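Local coordinates for protein 2,3,4,5-tetrahydropyridine-2,6-dicarboxylate N-succinyltransferase (Campylobacter jejuni, PDB 2RIJ) that probably catalyses the succinyl-CoA-dependent conversion of cyclic tetrahydrodipicolinate into acyclic N-succinyl-L-2-amino-6-oxopimelate, a step of lysine biosynthesis, at residues A[70-75]-A[79-84]; A[25-30]-A[141-146]; A[281-286]-A[350-355]; A[146-149]-A[154-157]; A[99-102]-A[108-111]. All blocks are in the same frame, centred on the assembly; numbering follows the deposited sequence.

Interaction 1: A[70-75]-A[79-84]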
# COMPACT_ATOMS: atom_id res chain seq x y z
N ARG A 70 58.82 39.45 -34.35
CA ARG A 70 58.30 40.10 -35.56
C ARG A 70 57.21 41.13 -35.33
O ARG A 70 56.45 41.43 -36.25
CB ARG A 70 57.83 39.07 -36.59
CG ARG A 70 56.70 38.16 -36.19
CD ARG A 70 56.45 37.22 -37.37
NE ARG A 70 55.49 36.16 -37.12
CZ ARG A 70 54.17 36.31 -37.15
NH1 ARG A 70 53.63 37.48 -37.48
NH2 ARG A 70 53.39 35.28 -36.92
N GLY A 71 57.13 41.70 -34.14
CA GLY A 71 56.20 42.79 -33.89
C GLY A 71 54.78 42.44 -33.45
O GLY A 71 53.95 43.35 -33.32
N VAL A 72 54.47 41.18 -33.20
CA VAL A 72 53.12 40.85 -32.71
C VAL A 72 53.01 41.37 -31.28
O VAL A 72 53.88 41.11 -30.45
CB VAL A 72 52.82 39.35 -32.79
CG1 VAL A 72 51.42 39.02 -32.17
CG2 VAL A 72 52.90 38.82 -34.24
N GLU A 73 51.96 42.14 -30.99
CA GLU A 73 51.75 42.72 -29.64
C GLU A 73 50.93 41.73 -28.81
O GLU A 73 49.78 41.50 -29.11
CB GLU A 73 51.01 44.07 -29.73
N ILE A 74 51.54 41.11 -27.81
CA ILE A 74 50.86 40.12 -26.98
C ILE A 74 50.31 40.85 -25.75
O ILE A 74 51.06 41.48 -25.01
CB ILE A 74 51.83 38.96 -26.54
CG1 ILE A 74 52.48 38.31 -27.78
CG2 ILE A 74 51.13 37.94 -25.61
CD1 ILE A 74 53.43 37.15 -27.46
N ASP A 75 49.01 40.76 -25.53
CA ASP A 75 48.40 41.27 -24.29
C ASP A 75 48.45 40.20 -23.20
O ASP A 75 47.61 39.31 -23.16
CB ASP A 75 46.95 41.70 -24.55
CG ASP A 75 46.24 42.26 -23.31
OD1 ASP A 75 46.90 42.41 -22.26
OD2 ASP A 75 45.02 42.53 -23.39
N SER A 79 43.21 36.58 -21.04
CA SER A 79 43.20 35.22 -20.49
C SER A 79 43.88 34.21 -21.42
O SER A 79 44.23 33.10 -21.01
CB SER A 79 41.77 34.74 -20.20
OG SER A 79 40.93 34.92 -21.31
N GLU A 80 44.04 34.59 -22.67
CA GLU A 80 44.53 33.65 -23.66
C GLU A 80 45.21 34.40 -24.78
O GLU A 80 45.03 35.62 -24.92
CB GLU A 80 43.35 32.82 -24.21
CG GLU A 80 42.36 33.64 -25.03
CD GLU A 80 41.25 32.79 -25.59
OE1 GLU A 80 40.48 32.22 -24.77
OE2 GLU A 80 41.12 32.73 -26.84
N PHE A 81 45.99 33.67 -25.57
CA PHE A 81 46.65 34.20 -26.76
C PHE A 81 46.65 33.13 -27.83
O PHE A 81 47.01 31.97 -27.58
CB PHE A 81 48.06 34.76 -26.42
CG PHE A 81 48.89 35.08 -27.63
CD1 PHE A 81 48.71 36.27 -28.33
CD2 PHE A 81 49.89 34.22 -28.05
CE1 PHE A 81 49.49 36.57 -29.44
CE2 PHE A 81 50.67 34.52 -29.16
CZ PHE A 81 50.47 35.70 -29.85
N VAL A 82 46.16 33.51 -29.02
CA VAL A 82 46.08 32.65 -30.18
C VAL A 82 46.70 33.37 -31.36
O VAL A 82 46.38 34.52 -31.62
CB VAL A 82 44.60 32.33 -30.51
CG1 VAL A 82 44.48 31.44 -31.73
CG2 VAL A 82 43.89 31.69 -29.30
N GLN A 83 47.56 32.70 -32.11
CA GLN A 83 48.17 33.32 -33.28
C GLN A 83 48.59 32.30 -34.30
O GLN A 83 49.23 31.31 -33.95
CB GLN A 83 49.41 34.11 -32.84
CG GLN A 83 49.93 35.13 -33.85
CD GLN A 83 49.09 36.41 -33.91
OE1 GLN A 83 48.29 36.70 -33.02
NE2 GLN A 83 49.25 37.13 -34.97
N THR A 84 48.31 32.58 -35.56
CA THR A 84 48.73 31.75 -36.70
C THR A 84 50.23 31.76 -36.80
O THR A 84 50.84 32.82 -36.69
CB THR A 84 48.14 32.31 -38.04
OG1 THR A 84 46.73 32.18 -37.99
CG2 THR A 84 48.67 31.58 -39.28
O HOH W 1 50.41 35.17 -37.71
O HOH W 2 46.99 37.81 -25.20
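Ile74 lies across one face of the Phe81 ring, the two side chains crossing at about a right angle. Its CG1 stands 4.2 Å from the centroid of that ring, 25° off the normal, which meets the geometry of a CH-pi contact displaced toward the rim. Because Ile74 CG2 is anti to the backbone N while CG1 lies beside it (chi1 -56°), both branches reach the same face: CG2 comes 4.0 Å from Phe81 CD1, and the terminal CD1 of Ile74 4.1 Å from Phe81 CZ. Val72 takes the ring edge instead, with its CG1 4.1 Å from Phe81 CE1. The same methyl meets Gln83 from the opposite direction, 3.9 Å from Gln83 CD, where that side chain bends at chi2.

Farther along, the extended Arg70 chain brings its guanidinium edge toward Thr84 O, which lies in the guanidinium plane. A water closes this gap, accepting from Arg70 NH2 at 3.1 Å and donating to Thr84 O at 2.6 Å; Arg70 NE forms a salt bridge with Asp89. A second water donates to both Asp75 O and Glu80 O.

The contact forms the return from helix 57-69, which ends in a Schellman motif with Gly71 as C-prime, into strand 80-84. That strand pairs antiparallel with strand 124-129, while Ile74 also touches Leu64 and Met68 of the helix.

Interaction 2: A[25-30]-A[141-146]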
# COMPACT_ATOMS: atom_id res chain seq x y z
N PRO A 25 52.57 31.01 -19.66
CA PRO A 25 51.29 30.33 -19.89
C PRO A 25 51.05 29.16 -18.93
O PRO A 25 51.97 28.40 -18.57
CB PRO A 25 51.41 29.78 -21.31
CG PRO A 25 52.56 30.40 -21.92
CD PRO A 25 53.47 30.94 -20.82
N LYS A 26 49.79 29.01 -18.56
CA LYS A 26 49.40 27.87 -17.75
C LYS A 26 49.16 26.63 -18.61
O LYS A 26 49.30 25.51 -18.13
CB LYS A 26 48.16 28.22 -16.95
CG LYS A 26 48.38 29.47 -16.10
CD LYS A 26 47.32 29.67 -15.03
CE LYS A 26 47.76 30.77 -14.00
NZ LYS A 26 49.23 30.71 -13.62
N ALA A 27 48.75 26.84 -19.86
CA ALA A 27 48.55 25.76 -20.84
C ALA A 27 48.91 26.28 -22.20
O ALA A 27 48.65 27.46 -22.51
CB ALA A 27 47.11 25.29 -20.87
N PHE A 28 49.49 25.43 -23.01
CA PHE A 28 49.79 25.77 -24.40
C PHE A 28 49.99 24.57 -25.31
O PHE A 28 50.36 23.46 -24.90
CB PHE A 28 50.99 26.73 -24.49
CG PHE A 28 52.33 26.08 -24.24
CD1 PHE A 28 52.81 25.93 -22.94
CD2 PHE A 28 53.12 25.62 -25.30
CE1 PHE A 28 54.04 25.32 -22.70
CE2 PHE A 28 54.34 24.99 -25.07
CZ PHE A 28 54.81 24.88 -23.78
N GLY A 29 49.80 24.83 -26.59
CA GLY A 29 50.18 23.93 -27.64
C GLY A 29 49.99 24.55 -29.00
O GLY A 29 49.59 25.71 -29.12
N ILE A 30 50.30 23.75 -30.02
CA ILE A 30 50.12 24.12 -31.41
C ILE A 30 49.05 23.22 -32.05
O ILE A 30 49.16 21.98 -32.04
CB ILE A 30 51.46 24.03 -32.20
CG1 ILE A 30 52.50 25.00 -31.65
CG2 ILE A 30 51.25 24.31 -33.71
CD1 ILE A 30 53.94 24.76 -32.25
N ILE A 141 38.78 26.99 -26.80
CA ILE A 141 37.81 25.96 -26.42
C ILE A 141 38.43 24.58 -26.64
O ILE A 141 38.34 23.69 -25.78
CB ILE A 141 36.48 26.02 -27.26
CG1 ILE A 141 35.73 27.31 -26.99
CG2 ILE A 141 35.58 24.80 -26.90
CD1 ILE A 141 34.65 27.64 -28.02
N TYR A 142 39.05 24.39 -27.79
CA TYR A 142 39.66 23.08 -28.10
C TYR A 142 40.83 22.74 -27.16
O TYR A 142 40.95 21.59 -26.69
CB TYR A 142 40.06 23.00 -29.57
CG TYR A 142 38.97 22.45 -30.46
CD1 TYR A 142 37.98 23.26 -30.95
CD2 TYR A 142 38.89 21.08 -30.71
CE1 TYR A 142 36.97 22.74 -31.73
CE2 TYR A 142 37.88 20.56 -31.49
CZ TYR A 142 36.94 21.40 -32.01
OH TYR A 142 35.92 20.91 -32.79
N LEU A 143 41.65 23.74 -26.80
CA LEU A 143 42.71 23.50 -25.82
C LEU A 143 42.11 23.04 -24.45
O LEU A 143 42.65 22.12 -23.80
CB LEU A 143 43.59 24.72 -25.64
CG LEU A 143 44.75 24.60 -24.67
CD1 LEU A 143 45.64 23.40 -24.93
CD2 LEU A 143 45.54 25.90 -24.72
N LYS A 144 41.07 23.72 -23.99
CA LYS A 144 40.35 23.36 -22.78
C LYS A 144 39.78 21.92 -22.86
O LYS A 144 39.96 21.12 -21.95
CB LYS A 144 39.25 24.38 -22.51
CG LYS A 144 39.80 25.77 -22.04
CD LYS A 144 38.77 26.89 -22.08
CE LYS A 144 39.29 28.18 -21.44
NZ LYS A 144 39.37 28.10 -19.98
N LEU A 145 39.15 21.56 -23.97
CA LEU A 145 38.60 20.21 -24.12
C LEU A 145 39.71 19.17 -24.04
O LEU A 145 39.53 18.14 -23.41
CB LEU A 145 37.80 20.08 -25.40
CG LEU A 145 36.48 20.89 -25.45
CD1 LEU A 145 35.82 20.79 -26.84
CD2 LEU A 145 35.47 20.52 -24.31
N TYR A 146 40.83 19.44 -24.70
CA TYR A 146 42.01 18.61 -24.60
C TYR A 146 42.55 18.50 -23.22
O TYR A 146 42.97 17.43 -22.80
CB TYR A 146 43.11 19.08 -25.57
CG TYR A 146 43.15 18.46 -26.97
CD1 TYR A 146 42.42 18.99 -28.03
CD2 TYR A 146 43.92 17.32 -27.23
CE1 TYR A 146 42.48 18.44 -29.33
CE2 TYR A 146 43.99 16.78 -28.50
CZ TYR A 146 43.28 17.34 -29.56
OH TYR A 146 43.43 16.77 -30.81
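Helix-on-sheet packing in the N-terminal domain brings Leu143, on helix 138-149, against Ala27 at the start of strand 27-35. Ala27 belongs to a classic beta bulge: it and Lys26 both face Leu129 of the neighbouring antiparallel strand 124-129. The CB of Ala27 is directed at the helix, and Leu143 answers with its CD2, leaving 4.2 Å between these two carbons. With CG anti to the backbone N (chi1 -179°), the leucine projects from its helix and places the branched end against the strand.

This is a buried apolar contact without a hydrogen bond between the segments, and it involves few atoms, in keeping with the 103 Å² of surface it buries. Leu143 also touches Val127 and Leu129 of strand 124-129 and Phe48 of strand 43-48, so it packs on three strands of the sheet. Phe28 points its CB away from the helix and meets Ala60 of helix 57-69, which places the two helices against different faces of the sheet. One turn on from Leu143, Tyr146 OH is hydrogen-bonded to His211 and to Lys191 of a second subunit.

Leu143 CD2 also rests on the strand backbone itself, 4.1 Å from the carbonyl O of Ala27 and 4.3 Å from Phe28 CA.

Interaction 3: A[281-286]-A[350-355]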
# COMPACT_ATOMS: atom_id res chain seq x y z
N GLY A 281 23.37 15.32 -14.45
CA GLY A 281 24.63 16.03 -14.21
C GLY A 281 24.67 17.10 -13.17
O GLY A 281 25.67 17.27 -12.46
N VAL A 282 23.62 17.90 -13.16
CA VAL A 282 23.55 19.10 -12.33
C VAL A 282 22.22 19.08 -11.58
O VAL A 282 21.15 18.85 -12.19
CB VAL A 282 23.68 20.39 -13.19
CG1 VAL A 282 23.73 21.63 -12.28
CG2 VAL A 282 24.93 20.32 -14.03
N LEU A 283 22.30 19.30 -10.27
CA LEU A 283 21.12 19.39 -9.43
C LEU A 283 20.30 20.63 -9.81
O LEU A 283 20.85 21.61 -10.28
CB LEU A 283 21.52 19.45 -7.96
CG LEU A 283 22.05 18.15 -7.37
CD1 LEU A 283 22.59 18.45 -5.98
CD2 LEU A 283 20.89 17.10 -7.38
N SER A 284 19.00 20.56 -9.58
CA SER A 284 18.09 21.66 -9.97
C SER A 284 18.36 22.91 -9.13
O SER A 284 19.01 22.84 -8.08
CB SER A 284 16.63 21.24 -9.82
OG SER A 284 16.30 21.13 -8.44
N GLY A 285 17.90 24.05 -9.64
CA GLY A 285 18.08 25.32 -8.93
C GLY A 285 19.26 26.15 -9.38
O GLY A 285 20.06 25.73 -10.22
N THR A 286 19.36 27.34 -8.80
CA THR A 286 20.32 28.35 -9.24
C THR A 286 21.74 28.04 -8.74
O THR A 286 22.71 28.16 -9.49
CB THR A 286 19.87 29.78 -8.81
OG1 THR A 286 19.69 29.83 -7.39
CG2 THR A 286 18.55 30.17 -9.52
N LYS A 350 13.61 12.93 1.39
CA LYS A 350 13.68 13.22 -0.02
C LYS A 350 15.06 12.84 -0.54
O LYS A 350 16.06 12.98 0.18
CB LYS A 350 13.43 14.69 -0.28
CG LYS A 350 11.98 15.03 -0.10
CD LYS A 350 11.69 16.47 -0.47
CE LYS A 350 10.25 16.59 -1.01
N GLY A 351 15.12 12.36 -1.78
CA GLY A 351 16.42 12.14 -2.45
C GLY A 351 17.47 13.20 -2.14
O GLY A 351 18.56 12.89 -1.73
N LEU A 352 17.13 14.48 -2.34
CA LEU A 352 18.08 15.54 -2.14
C LEU A 352 18.66 15.61 -0.74
O LEU A 352 19.84 15.96 -0.56
CB LEU A 352 17.45 16.89 -2.53
CG LEU A 352 18.37 18.10 -2.63
CD1 LEU A 352 19.44 17.91 -3.70
CD2 LEU A 352 17.46 19.31 -2.94
N GLU A 353 17.88 15.23 0.26
CA GLU A 353 18.40 15.23 1.61
C GLU A 353 19.46 14.19 1.82
O GLU A 353 20.25 14.33 2.72
CB GLU A 353 17.30 14.97 2.63
CG GLU A 353 16.16 15.96 2.57
CD GLU A 353 15.12 15.65 3.62
OE1 GLU A 353 15.32 16.07 4.78
OE2 GLU A 353 14.11 14.96 3.30
N LEU A 354 19.43 13.12 1.01
CA LEU A 354 20.33 11.99 1.20
C LEU A 354 21.60 12.09 0.38
O LEU A 354 22.41 11.17 0.36
CB LEU A 354 19.62 10.70 0.80
CG LEU A 354 18.36 10.36 1.59
CD1 LEU A 354 17.48 9.31 0.82
CD2 LEU A 354 18.76 9.92 3.06
N LYS A 355 21.80 13.23 -0.27
CA LYS A 355 22.87 13.34 -1.21
C LYS A 355 24.24 13.14 -0.55
O LYS A 355 24.50 13.60 0.58
CB LYS A 355 22.79 14.67 -1.91
CG LYS A 355 23.04 15.86 -1.02
CD LYS A 355 22.96 17.11 -1.91
CE LYS A 355 23.55 18.31 -1.25
NZ LYS A 355 22.52 18.91 -0.42
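Flat groups play no part where Leu283 meets Leu352; the one that matters nearby is the Glu353 carboxylate, whose OE2 receives the backbone N of Lys350 on its anti side, 21° out of the carboxylate plane. Glu353 OE1 forms a salt bridge with Lys346. The contact joins a loop leaving the left-handed parallel beta-helix of the hexapeptide-repeat fold to a short 3-10 turn, residues 351-354, that follows strand 348-350.

Across the gap the interaction is purely apolar. Leu352 CD1 faces both methyls of Leu283, 3.9 Å from CD1 and 4.0 Å from CD2, with the side chains crossing obliquely. The two leucines have different first torsions: Leu283 keeps CG beside the backbone N (chi1 -72°), whereas Leu352 turns CG anti to it (chi1 -169°). Lys355 adds its aliphatic part, CD lying 4.3 Å from Leu283 CD1, and Pro308 touches both Leu283 and Lys355.

Lys350 is predicted to bind succinyl-CoA, so this turn probably lies beside the succinyl-CoA site; the side chain of Leu352 comes within about 6 Å of Gly324, also predicted to bind it. The bond that ties the start of the turn, Lys350 N to Glu353 OE2, is nearly straight and 2.8 Å long.

Interaction 4: A[146-149]-A[154-157]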
# COMPACT_ATOMS: atom_id res chain seq x y z
N TYR A 146 40.83 19.44 -24.70
CA TYR A 146 42.01 18.61 -24.60
C TYR A 146 42.55 18.50 -23.22
O TYR A 146 42.97 17.43 -22.80
CB TYR A 146 43.11 19.08 -25.57
CG TYR A 146 43.15 18.46 -26.97
CD1 TYR A 146 42.42 18.99 -28.03
CD2 TYR A 146 43.92 17.32 -27.23
CE1 TYR A 146 42.48 18.44 -29.33
CE2 TYR A 146 43.99 16.78 -28.50
CZ TYR A 146 43.28 17.34 -29.56
OH TYR A 146 43.43 16.77 -30.81
N LEU A 147 42.57 19.60 -22.47
CA LEU A 147 43.06 19.55 -21.08
C LEU A 147 42.25 18.55 -20.23
O LEU A 147 42.82 17.75 -19.48
CB LEU A 147 43.05 20.93 -20.42
CG LEU A 147 44.14 21.89 -20.86
CD1 LEU A 147 43.83 23.35 -20.33
CD2 LEU A 147 45.52 21.39 -20.40
N LEU A 148 40.94 18.53 -20.47
CA LEU A 148 40.01 17.57 -19.82
C LEU A 148 40.23 16.15 -20.33
O LEU A 148 40.48 15.26 -19.54
CB LEU A 148 38.56 18.01 -19.99
CG LEU A 148 38.12 19.25 -19.18
CD1 LEU A 148 36.89 19.89 -19.82
CD2 LEU A 148 37.93 18.88 -17.71
N SER A 149 40.16 15.93 -21.64
CA SER A 149 40.22 14.56 -22.20
C SER A 149 41.57 13.84 -22.06
O SER A 149 41.60 12.62 -21.97
CB SER A 149 39.68 14.53 -23.61
OG SER A 149 38.31 14.87 -23.60
N PRO A 154 41.58 18.07 -13.74
CA PRO A 154 40.39 17.31 -13.32
C PRO A 154 39.09 17.79 -13.91
O PRO A 154 38.95 18.97 -14.27
CB PRO A 154 40.36 17.44 -11.80
CG PRO A 154 41.67 18.05 -11.42
CD PRO A 154 42.21 18.77 -12.59
N LEU A 155 38.15 16.86 -14.01
CA LEU A 155 36.77 17.16 -14.41
C LEU A 155 36.24 18.32 -13.57
O LEU A 155 36.56 18.44 -12.37
CB LEU A 155 35.91 15.93 -14.24
CG LEU A 155 36.08 14.85 -15.30
CD1 LEU A 155 35.47 13.49 -14.87
CD2 LEU A 155 35.41 15.39 -16.58
N ARG A 156 35.49 19.19 -14.22
CA ARG A 156 34.88 20.41 -13.64
C ARG A 156 35.81 21.55 -13.22
O ARG A 156 35.33 22.63 -12.83
CB ARG A 156 34.02 20.06 -12.42
CG ARG A 156 32.99 19.00 -12.60
CD ARG A 156 32.35 18.79 -11.20
NE ARG A 156 31.44 17.71 -11.18
CZ ARG A 156 31.15 17.02 -10.09
NH1 ARG A 156 31.70 17.30 -8.92
NH2 ARG A 156 30.29 16.04 -10.16
N SER A 157 37.10 21.37 -13.39
CA SER A 157 38.08 22.27 -12.82
C SER A 157 38.38 23.46 -13.71
O SER A 157 39.07 24.38 -13.27
CB SER A 157 39.34 21.48 -12.48
OG SER A 157 40.08 21.21 -13.65
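Leu148, close to the end of helix 138-149, packs against a type II beta turn running from Pro154 to Ser157, with Leu148 CA and Leu155 CA 6.3 Å apart. Arg156, at the third position of the turn, has the positive phi expected of this class.

One methyl does the touching. Leu148 starts with its CB directed along the side of the turn, but CG beside the backbone N (chi1 -71°) carries the branched end inward. Its CD2 then lies on the turn's backbone, 3.6 Å from Pro154 O and 3.9 Å from Leu155 CA, and approaches the nearer methyl of Leu155, CD2, at 4.5 Å. The closest approaches of the leucine are therefore to the turn's backbone, and no hydrogen bond joins the two segments.

The carbonyl it rests on is already satisfied. Pro154 O accepts twice from Ser157: from the backbone N at 3.2 Å, the bond that closes the turn, and from OG at 2.6 Å. The hydroxyl arrives with a C=O...donor angle of 135°, tilted 17° from the carbonyl plane, so the serine side chain reinforces the backbone closure.

Beyond the turn, Arg156 reaches onto the beta-helix, where its NE is hydrogen-bonded to Ser264 O and its NH2 to Ser292 OG. Leu155 packs on Ile266 of strand 266-267. The turn thus bridges helix 138-149 of the N-terminal domain and the coils of the beta-helix, before the chain runs on to helix 163-166.

Interaction 5: A[99-102]-A[108-111]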
# COMPACT_ATOMS: atom_id res chain seq x y z
N PRO A 99 70.85 23.98 -29.44
CA PRO A 99 71.58 23.05 -28.56
C PRO A 99 70.94 21.66 -28.35
O PRO A 99 71.61 20.74 -27.90
CB PRO A 99 71.66 23.81 -27.24
CG PRO A 99 71.44 25.21 -27.58
CD PRO A 99 70.52 25.23 -28.73
N PHE A 100 69.65 21.50 -28.68
CA PHE A 100 68.92 20.26 -28.41
C PHE A 100 68.63 19.44 -29.66
O PHE A 100 68.08 18.36 -29.55
CB PHE A 100 67.53 20.59 -27.83
CG PHE A 100 67.56 21.36 -26.55
CD1 PHE A 100 67.67 20.70 -25.33
CD2 PHE A 100 67.46 22.75 -26.54
CE1 PHE A 100 67.69 21.43 -24.16
CE2 PHE A 100 67.47 23.47 -25.38
CZ PHE A 100 67.59 22.83 -24.19
N LEU A 101 68.96 19.96 -30.84
CA LEU A 101 68.41 19.38 -32.07
C LEU A 101 68.90 17.95 -32.38
O LEU A 101 68.21 17.19 -33.05
CB LEU A 101 68.66 20.31 -33.26
CG LEU A 101 67.99 21.68 -33.20
CD1 LEU A 101 68.36 22.55 -34.43
CD2 LEU A 101 66.47 21.56 -33.09
N GLU A 102 70.06 17.56 -31.85
CA GLU A 102 70.59 16.23 -32.12
C GLU A 102 70.26 15.25 -31.00
O GLU A 102 70.76 14.13 -30.97
CB GLU A 102 72.12 16.30 -32.37
CG GLU A 102 72.53 17.20 -33.55
N ASN A 108 58.22 18.97 -27.80
CA ASN A 108 57.85 20.24 -28.39
C ASN A 108 58.79 20.56 -29.53
O ASN A 108 58.37 21.11 -30.54
CB ASN A 108 57.86 21.37 -27.36
CG ASN A 108 56.69 21.29 -26.38
OD1 ASN A 108 55.53 21.37 -26.77
ND2 ASN A 108 57.01 21.16 -25.11
N ILE A 109 60.06 20.18 -29.40
CA ILE A 109 61.04 20.46 -30.45
C ILE A 109 60.76 19.53 -31.62
O ILE A 109 60.69 19.99 -32.75
CB ILE A 109 62.50 20.30 -29.99
CG1 ILE A 109 62.74 21.03 -28.66
CG2 ILE A 109 63.43 20.86 -31.09
CD1 ILE A 109 64.26 21.22 -28.25
N ASP A 110 60.54 18.24 -31.36
CA ASP A 110 60.16 17.31 -32.43
C ASP A 110 58.93 17.78 -33.22
O ASP A 110 58.83 17.57 -34.43
CB ASP A 110 59.86 15.91 -31.88
CG ASP A 110 61.05 15.26 -31.18
OD1 ASP A 110 62.22 15.56 -31.52
OD2 ASP A 110 60.82 14.44 -30.25
N LEU A 111 57.96 18.34 -32.52
CA LEU A 111 56.73 18.80 -33.14
C LEU A 111 57.05 19.92 -34.14
O LEU A 111 56.54 19.91 -35.26
CB LEU A 111 55.71 19.29 -32.07
CG LEU A 111 54.36 19.76 -32.69
CD1 LEU A 111 53.57 18.52 -33.17
CD2 LEU A 111 53.57 20.57 -31.69
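Leu101 meets Ile109 through its side chain while its carbonyl O accepts a hydrogen bond from Lys113 NZ, one turn farther along helix 107-117. The loop is thus tied to the helix by a polar bond as well as by apolar packing. No hydrogen bond links residues 99-102 directly to 108-111.

Ile109 makes the apolar part with two separate branches. Its CD1 presses on the base of Phe100, 3.4 Å from CB and 3.7 Å from CG; the first value is tight for two carbons. The other branch, CG2, lies 3.7 Å from Leu101 CD2. This division follows from the torsion of the isoleucine: CG1 stands beside the backbone N (chi1 -48°) and CG2 anti to it, so each branch addresses a different loop residue. Both loop side chains cross Ile109 at about a right angle.

The Phe100 ring itself leads away from the helix, making edge-to-face contacts with Phe9 and His106. A citrate, probably from the crystallisation liquor, is bound about 4 Å from the Ile109 side chain and hydrogen-bonded to Asn108.

Leu94 of helix 87-96 touches both Leu101 and Ile109, so the loop and helices 87-96 and 107-117 share an apolar junction, with helix 6-17 against Phe100.

Four of the contacts lie in the N-terminal domain, whereas interaction 3 joins a loop of the beta-helix to the turn after strand 348-350. Interaction 2 closes a loop of 110 residues, within which interaction 1 and then interaction 5 are nested. Interactions 1 and 2 reach the same antiparallel sheet, with centres 15 Å apart. Interactions 2 and 4 share helix 138-149, and Ala27 CB lies 3.8 Å from Leu147 CD1. Interaction 5 also touches interaction 2, so these three form one packed N-terminal core. Interaction 4 sets its turn against the beta-helix, although the chain reaches those coils only after helix 180-192. Interaction 3 lies apart, 51 Å from interaction 5 between centres, near the predicted succinyl-CoA site.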